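Local coordinates for protein SusD homolog (Bacteroides thetaiotaomicron VPI-5482, PDB 3IHV) that probably binds glycans at the outer membrane as a SusD-family protein, most likely helping to deliver them to a partner transporter, at residues 83-88 and 137-142; 152-157 and 524-529. One frame throughout, in Å; residues are numbered along the deposited sequence. Where two conformers were deposited one is given.

Interaction 1 (83-88 and 137-142); sequences ALYTGI and NVVLMT. With EDO (1,2-ethanediol), chain K.
Y85 reaches out from helix 75-101 and lays the far end of its ring against the loop at V139. Its hydroxyl donates a hydrogen bond to V139 O, at 2.6 Å from OH. The approach lies in the carbonyl plane, on a lone pair, with a C=O...O angle of 119°. The carbonyl oxygen also sits at the ring edge, near the ring plane. The same OH lies 3.6 Å from CB of V138 and 3.6 Å from CB of V139.

Further back, Y85 CE1 packs on CB of M141, a selenomethionine, at 4.0 Å. The two side chains cross at about a right angle. CB itself meets the ring; CG is anti to the backbone N (chi1 -162°) and the chain then bends twice, taking SE and CE on to Y154. One helical turn on, I88 CG2 packs 3.6 Å from M141 O; that oxygen takes a hydrogen bond from N92 ND2. A phenylalanine in place of Y85 would probably leave V139 O without this donor and the ring end less firmly held.

Beside the contact, T86 OG1 hydrogen-bonds a 1,2-ethanediol, probably from the crystallisation liquor. The whole is a loop folded back onto a helix: the chain leaving helix 107-135 returns to helix 75-101, in the mainly helical, TPR-related part of the SusD fold.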
ATOM      1  N   ALA A  83       3.291  13.429   9.596  1.00  6.51           N
ATOM      2  CA  ALA A  83       2.495  13.617   8.384  1.00  7.55           C
ATOM      3  C   ALA A  83       1.075  13.076   8.547  1.00  7.48           C
ATOM      4  O   ALA A  83       0.088  13.700   8.108  1.00  7.87           O
ATOM      5  CB  ALA A  83       3.191  12.967   7.146  1.00  8.02           C
ATOM      6  N   LEU A  84       0.933  11.916   9.190  1.00  6.46           N
ATOM      7  CA  LEU A  84      -0.404  11.357   9.429  1.00  6.71           C
ATOM      8  C   LEU A  84      -1.201  12.310  10.276  1.00  6.76           C
ATOM      9  O   LEU A  84      -2.379  12.592   9.990  1.00  7.61           O
ATOM     10  CB  LEU A  84      -0.294   9.959  10.086  1.00  5.59           C
ATOM     11  CG  LEU A  84       0.176   8.867   9.099  1.00  6.15           C
ATOM     12  CD1 LEU A  84       0.750   7.555   9.789  1.00  5.28           C
ATOM     13  CD2 LEU A  84      -1.001   8.501   8.103  1.00  5.03           C
ATOM     14  N   TYR A  85      -0.593  12.802  11.356  1.00  6.37           N
ATOM     15  CA  TYR A  85      -1.298  13.758  12.223  1.00  6.39           C
ATOM     16  C   TYR A  85      -1.625  15.072  11.516  1.00  7.14           C
ATOM     17  O   TYR A  85      -2.628  15.713  11.812  1.00  7.10           O
ATOM     18  CB  TYR A  85      -0.570  13.939  13.571  1.00  6.17           C
ATOM     19  CG  TYR A  85      -0.927  12.805  14.531  1.00  6.84           C
ATOM     20  CD1 TYR A  85      -2.211  12.730  15.086  1.00  7.11           C
ATOM     21  CD2 TYR A  85      -0.033  11.797  14.840  1.00  5.31           C
ATOM     22  CE1 TYR A  85      -2.592  11.685  15.908  1.00  7.27           C
ATOM     23  CE2 TYR A  85      -0.403  10.739  15.677  1.00  5.94           C
ATOM     24  CZ  TYR A  85      -1.666  10.705  16.221  1.00  6.49           C
ATOM     25  OH  TYR A  85      -2.049   9.686  17.060  1.00  6.96           O
ATOM     26  N   THR A  86      -0.802  15.464  10.545  1.00  6.83           N
ATOM     27  CA  THR A  86      -1.103  16.645   9.742  1.00  6.93           C
ATOM     28  C   THR A  86      -2.345  16.363   8.884  1.00  6.83           C
ATOM     29  O   THR A  86      -3.232  17.209   8.751  1.00  7.28           O
ATOM     30  CB  THR A  86       0.104  17.033   8.878  1.00  8.05           C
ATOM     31  OG1 THR A  86       1.160  17.530   9.725  1.00  7.44           O
ATOM     32  CG2 THR A  86      -0.254  18.109   7.871  1.00  7.68           C
ATOM     33  N   GLY A  87      -2.376  15.187   8.268  1.00  7.36           N
ATOM     34  CA  GLY A  87      -3.535  14.771   7.486  1.00  6.64           C
ATOM     35  C   GLY A  87      -4.786  14.837   8.326  1.00  6.49           C
ATOM     36  O   GLY A  87      -5.814  15.370   7.886  1.00  6.44           O
ATOM     37  N   ILE A  88      -4.697  14.290   9.537  1.00  6.50           N
ATOM     38  CA  ILE A  88      -5.808  14.282  10.508  1.00  6.83           C
ATOM     39  C   ILE A  88      -6.224  15.697  10.869  1.00  6.53           C
ATOM     40  O   ILE A  88      -7.431  15.977  10.907  1.00  6.41           O
ATOM     41  CB  ILE A  88      -5.438  13.417  11.726  1.00  6.92           C
ATOM     42  CG1 ILE A  88      -5.389  11.950  11.294  1.00  7.39           C
ATOM     43  CG2 ILE A  88      -6.430  13.589  12.912  1.00  8.00           C
ATOM     44  CD1 ILE A  88      -4.639  10.968  12.223  1.00  7.74           C
ATOM     45  N   ASN A 137      -0.374   2.094  19.423  1.00  6.69           N
ATOM     46  CA  ASN A 137      -0.851   2.843  20.575  1.00  6.76           C
ATOM     47  C   ASN A 137      -0.720   4.333  20.277  1.00  6.03           C
ATOM     48  O   ASN A 137       0.330   4.934  20.509  1.00  5.22           O
ATOM     49  CB  ASN A 137       0.025   2.418  21.733  1.00  6.64           C
ATOM     50  CG  ASN A 137      -0.132   0.954  22.013  1.00  8.85           C
ATOM     51  OD1 ASN A 137      -1.177   0.556  22.505  1.00  8.47           O
ATOM     52  ND2 ASN A 137       0.853   0.126  21.619  1.00  7.76           N
ATOM     53  N   VAL A 138      -1.823   4.907  19.800  1.00  5.41           N
ATOM     54  CA  VAL A 138      -1.774   6.236  19.241  1.00  6.39           C
ATOM     55  C   VAL A 138      -2.818   7.140  19.914  1.00  6.67           C
ATOM     56  O   VAL A 138      -3.708   6.676  20.653  1.00  7.79           O
ATOM     57  CB  VAL A 138      -1.935   6.176  17.704  1.00  7.35           C
ATOM     58  CG1 VAL A 138      -0.793   5.234  17.031  1.00  5.42           C
ATOM     59  CG2 VAL A 138      -3.372   5.821  17.296  1.00  6.12           C
ATOM     60  N   VAL A 139      -2.650   8.426  19.676  1.00  6.89           N
ATOM     61  CA  VAL A 139      -3.555   9.442  20.204  1.00  6.69           C
ATOM     62  C   VAL A 139      -4.710   9.693  19.239  1.00  7.83           C
ATOM     63  O   VAL A 139      -4.507   9.898  18.018  1.00  6.93           O
ATOM     64  CB  VAL A 139      -2.833  10.807  20.426  1.00  7.59           C
ATOM     65  CG1 VAL A 139      -3.802  11.838  21.013  1.00  8.45           C
ATOM     66  CG2 VAL A 139      -1.640  10.667  21.328  1.00  7.69           C
ATOM     67  N   LEU A 140      -5.919   9.705  19.801  1.00  7.44           N
ATOM     68  CA  LEU A 140      -7.100  10.160  19.061  1.00  8.49           C
ATOM     69  C   LEU A 140      -7.106  11.684  19.186  1.00  8.14           C
ATOM     70  O   LEU A 140      -7.527  12.230  20.216  1.00  7.79           O
ATOM     71  CB  LEU A 140      -8.396   9.586  19.619  1.00  8.38           C
ATOM     72  CG  LEU A 140      -8.690   8.139  19.252  1.00 10.49           C
ATOM     73  CD1 LEU A 140      -9.876   7.540  20.014  1.00 10.62           C
ATOM     74  CD2 LEU A 140      -8.918   8.064  17.743  1.00 10.36           C
HETATM   75  N   MSE A 141      -6.635  12.364  18.135  1.00  7.99           N
HETATM   76  CA  MSE A 141      -6.552  13.817  18.058  1.00  8.64           C
HETATM   77  C   MSE A 141      -7.819  14.278  17.353  1.00 10.03           C
HETATM   78  O   MSE A 141      -7.842  14.469  16.122  1.00 11.93           O
HETATM   79  CB  MSE A 141      -5.290  14.224  17.284  1.00  8.36           C
HETATM   80  CG  MSE A 141      -4.867  15.619  17.477  1.00 10.24           C
HETATM   81 SE   MSE A 141      -4.152  15.964  19.270  0.75  7.60          SE
HETATM   82  CE  MSE A 141      -2.529  14.999  19.177  1.00 11.81           C
ATOM     83  N   THR A 142      -8.865  14.469  18.146  1.00  8.90           N
ATOM     84  CA  THR A 142     -10.201  14.625  17.574  1.00  9.52           C
ATOM     85  C   THR A 142     -10.644  15.979  17.124  1.00  9.29           C
ATOM     86  O   THR A 142     -11.751  16.116  16.568  1.00  8.87           O
ATOM     87  CB  THR A 142     -11.231  14.042  18.513  1.00  9.83           C
ATOM     88  OG1 THR A 142     -11.071  14.630  19.803  1.00 12.08           O
ATOM     89  CG2 THR A 142     -11.031  12.527  18.593  1.00 11.74           C
TER
HETATM   90  C1  EDO K  19      -0.445  19.542  13.693  1.00 33.42           C
HETATM   91  O1  EDO K  19      -0.434  18.147  13.392  1.00 31.80           O
HETATM   92  C2  EDO K  19      -0.743  20.323  12.431  1.00 33.39           C
HETATM   93  O2  EDO K  19       0.148  19.945  11.375  1.00 34.70           O

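Interaction 2 (152-157 and 524-529); sequences ATYVQS and DLCIQF
The F529 ring is the apolar centre, and the aliphatic part of Q156 lies over one face. Q156 CG makes a CH-pi contact, 4.3 Å from the ring centroid and 24° off the normal. The side-chain amide stacks over the CG-CD1 rim of the ring, its plane tilted 26° from that of the ring. C526 CB lies over the centre of the opposite face, so the phenyl group is held between the two. CE1 of F529 also meets CB of Y154 at 3.9 Å. C526 SG meets the edge of the Y154 ring, 3.9 Å from CD2, in a sulfur-aromatic contact.

The backbone of 526-529 is a type I turn, closed by F529 N bonding to C526 O. It presents Q528 to the facing loop. The Q528 chain is extended beyond CG, with CG anti to the carbonyl carbon (chi1 -59°). This carries the amide past V155, here in one of its two conformers, and on to A152. There NE2 donates to A152 O at 2.9 Å in a nearly straight bond.

Three waters bridge the two segments. One bridges T153 O and Q528 NE2, and a second joins Y154 O to Q528 N. The third binds N and OE1 of Q156 and Q528 O. Q156 OE1 also accepts from N530 N, while its NE2 bonds N137 O.

This surface contact places the loop between helices 144-147 and 159-176 against the turn that follows helix 520-525, near the C terminus.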
ATOM      1  N   ALA A 152       1.494  17.431  27.527  1.00  5.48           N
ATOM      2  CA  ALA A 152       1.395  16.660  28.756  1.00  6.12           C
ATOM      3  C   ALA A 152      -0.023  16.100  28.910  1.00  6.47           C
ATOM      4  O   ALA A 152      -0.245  15.199  29.715  1.00  6.79           O
ATOM      5  CB  ALA A 152       1.805  17.499  29.984  1.00  5.02           C
ATOM      6  N   THR A 153      -0.976  16.665  28.158  1.00  6.66           N
ATOM      7  CA  THR A 153      -2.374  16.230  28.190  1.00  6.07           C
ATOM      8  C   THR A 153      -2.689  15.063  27.251  1.00  6.56           C
ATOM      9  O   THR A 153      -3.749  14.465  27.370  1.00  6.09           O
ATOM     10  CB  THR A 153      -3.340  17.381  27.834  1.00  6.51           C
ATOM     11  OG1 THR A 153      -3.178  17.707  26.437  1.00  7.86           O
ATOM     12  CG2 THR A 153      -3.197  18.582  28.829  1.00  4.28           C
ATOM     13  N   TYR A 154      -1.764  14.726  26.348  1.00  6.08           N
ATOM     14  CA  TYR A 154      -1.981  13.661  25.374  1.00  6.59           C
ATOM     15  C   TYR A 154      -1.839  12.273  25.954  1.00  6.99           C
ATOM     16  O   TYR A 154      -0.903  11.982  26.663  1.00  7.67           O
ATOM     17  CB  TYR A 154      -1.037  13.778  24.186  1.00  6.83           C
ATOM     18  CG  TYR A 154      -1.215  15.021  23.358  1.00  7.04           C
ATOM     19  CD1 TYR A 154      -2.447  15.675  23.284  1.00  9.40           C
ATOM     20  CD2 TYR A 154      -0.167  15.509  22.602  1.00 10.11           C
ATOM     21  CE1 TYR A 154      -2.603  16.801  22.489  1.00 10.09           C
ATOM     22  CE2 TYR A 154      -0.319  16.624  21.795  1.00 10.61           C
ATOM     23  CZ  TYR A 154      -1.524  17.265  21.753  1.00 11.31           C
ATOM     24  OH  TYR A 154      -1.660  18.359  20.959  1.00 11.32           O
ATOM     25  N   VAL A 155      -2.805  11.430  25.632  1.00  7.05           N
ATOM     26  CA  VAL A 155      -2.775  10.052  26.068  0.50  7.05           C
ATOM     27  C   VAL A 155      -3.071   9.151  24.884  1.00  6.87           C
ATOM     28  O   VAL A 155      -3.836   9.512  23.962  1.00  8.02           O
ATOM     29  CB  VAL A 155      -3.772   9.753  27.196  0.50  7.18           C
ATOM     30  CG1 VAL A 155      -3.419  10.550  28.453  0.50  6.36           C
ATOM     31  CG2 VAL A 155      -5.195  10.021  26.761  0.50  7.07           C
ATOM     32  N   GLN A 156      -2.440   7.992  24.901  1.00  6.35           N
ATOM     33  CA  GLN A 156      -2.650   6.985  23.882  1.00  6.44           C
ATOM     34  C   GLN A 156      -3.967   6.289  24.150  1.00  7.28           C
ATOM     35  O   GLN A 156      -4.282   6.002  25.297  1.00  7.28           O
ATOM     36  CB  GLN A 156      -1.492   5.992  23.942  1.00  6.22           C
ATOM     37  CG  GLN A 156      -0.209   6.587  23.390  1.00  5.47           C
ATOM     38  CD  GLN A 156       1.016   5.884  23.934  1.00  5.37           C
ATOM     39  OE1 GLN A 156       1.236   5.841  25.153  1.00  8.11           O
ATOM     40  NE2 GLN A 156       1.832   5.330  23.032  1.00  3.87           N
ATOM     41  N   SER A 157      -4.747   6.045  23.100  1.00  6.49           N
ATOM     42  CA  SER A 157      -6.008   5.313  23.234  1.00  7.50           C
ATOM     43  C   SER A 157      -5.795   3.820  22.991  1.00  7.69           C
ATOM     44  O   SER A 157      -4.894   3.433  22.273  1.00  7.58           O
ATOM     45  CB  SER A 157      -7.048   5.849  22.236  1.00  7.29           C
ATOM     46  OG  SER A 157      -7.625   7.046  22.756  1.00  8.71           O
ATOM     47  N   ASP A 524       9.490  12.084  24.201  1.00  8.51           N
ATOM     48  CA  ASP A 524      10.125  13.129  24.978  1.00  8.50           C
ATOM     49  C   ASP A 524       9.216  14.322  25.305  1.00  8.82           C
ATOM     50  O   ASP A 524       9.458  15.011  26.287  1.00  9.63           O
ATOM     51  CB  ASP A 524      11.383  13.651  24.263  1.00  8.40           C
ATOM     52  CG  ASP A 524      12.521  12.619  24.232  1.00 10.32           C
ATOM     53  OD1 ASP A 524      12.479  11.619  24.956  1.00  7.62           O
ATOM     54  OD2 ASP A 524      13.471  12.823  23.478  1.00 12.59           O
ATOM     55  N   LEU A 525       8.231  14.587  24.462  1.00  8.30           N
ATOM     56  CA  LEU A 525       7.319  15.709  24.666  1.00  8.94           C
ATOM     57  C   LEU A 525       6.017  15.349  25.387  1.00  8.02           C
ATOM     58  O   LEU A 525       5.373  16.241  25.898  1.00  7.83           O
ATOM     59  CB  LEU A 525       6.952  16.329  23.327  1.00  8.94           C
ATOM     60  CG  LEU A 525       8.062  17.093  22.602  1.00 11.31           C
ATOM     61  CD1 LEU A 525       7.626  17.349  21.167  1.00 12.70           C
ATOM     62  CD2 LEU A 525       8.380  18.364  23.337  1.00 13.20           C
ATOM     63  N   CYS A 526       5.660  14.068  25.442  1.00  6.85           N
ATOM     64  CA  CYS A 526       4.363  13.629  25.972  1.00  6.54           C
ATOM     65  C   CYS A 526       4.621  12.691  27.159  1.00  6.44           C
ATOM     66  O   CYS A 526       4.814  11.482  26.987  1.00  7.16           O
ATOM     67  CB  CYS A 526       3.604  12.927  24.865  1.00  6.19           C
ATOM     68  SG  CYS A 526       3.297  13.979  23.409  1.00  9.00           S
ATOM     69  N   ILE A 527       4.652  13.272  28.340  1.00  5.44           N
ATOM     70  CA  ILE A 527       5.011  12.577  29.558  1.00  5.19           C
ATOM     71  C   ILE A 527       4.111  11.378  29.899  1.00  5.76           C
ATOM     72  O   ILE A 527       4.553  10.507  30.641  1.00  5.70           O
ATOM     73  CB  ILE A 527       5.086  13.571  30.740  1.00  6.03           C
ATOM     74  CG1 ILE A 527       5.926  13.022  31.900  1.00  6.77           C
ATOM     75  CG2 ILE A 527       3.659  13.980  31.171  1.00  3.04           C
ATOM     76  CD1 ILE A 527       6.301  14.106  32.954  1.00  6.85           C
ATOM     77  N   GLN A 528       2.889  11.309  29.374  1.00  5.48           N
ATOM     78  CA  GLN A 528       2.013  10.157  29.678  1.00  5.97           C
ATOM     79  C   GLN A 528       2.197   8.999  28.694  1.00  7.47           C
ATOM     80  O   GLN A 528       1.598   7.949  28.882  1.00  9.56           O
ATOM     81  CB  GLN A 528       0.537  10.562  29.663  1.00  5.11           C
ATOM     82  CG  GLN A 528       0.214  11.664  30.683  1.00  5.63           C
ATOM     83  CD  GLN A 528      -1.274  11.797  30.896  1.00  7.38           C
ATOM     84  OE1 GLN A 528      -1.906  10.886  31.430  1.00  8.53           O
ATOM     85  NE2 GLN A 528      -1.845  12.938  30.497  1.00  6.86           N
ATOM     86  N   PHE A 529       2.991   9.175  27.639  1.00  7.13           N
ATOM     87  CA  PHE A 529       3.148   8.097  26.651  1.00  6.97           C
ATOM     88  C   PHE A 529       3.979   6.957  27.183  1.00  7.34           C
ATOM     89  O   PHE A 529       4.887   7.171  27.988  1.00  6.48           O
ATOM     90  CB  PHE A 529       3.894   8.608  25.412  1.00  6.93           C
ATOM     91  CG  PHE A 529       3.053   9.340  24.412  1.00  7.43           C
ATOM     92  CD1 PHE A 529       1.752   9.768  24.702  1.00  9.28           C
ATOM     93  CD2 PHE A 529       3.603   9.653  23.158  1.00  7.92           C
ATOM     94  CE1 PHE A 529       1.029  10.457  23.780  1.00  9.66           C
ATOM     95  CE2 PHE A 529       2.853  10.345  22.217  1.00  8.29           C
ATOM     96  CZ  PHE A 529       1.568  10.755  22.548  1.00  9.28           C
TER
HETATM   97  O   HOH W   1      -4.746  13.794  29.688  1.00 14.59           O
HETATM   98  O   HOH W   2       1.450  13.083  27.517  1.00  6.09           O
HETATM   99  O   HOH W   3      -0.603   7.302  27.017  1.00 12.86           O

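Overall arrangement
From the N terminus, the chain runs through helices 75-101 and 107-135 before interaction 1 closes a short, almost wholly helical loop. Interaction 2 opens only after that, at 152-157, and closes a loop of 366 residues at 524-529. The two are therefore in series and neither nest nor cross. They touch directly, with centres 13 Å apart. The backbones of V138 and S157 are hydrogen-bonded, and V139 packs on F529. The 137-142 loop thus lies between helix 75-101 and the C-terminal turn. Together the contacts join the N-terminal helices to the end of the SusD-family region.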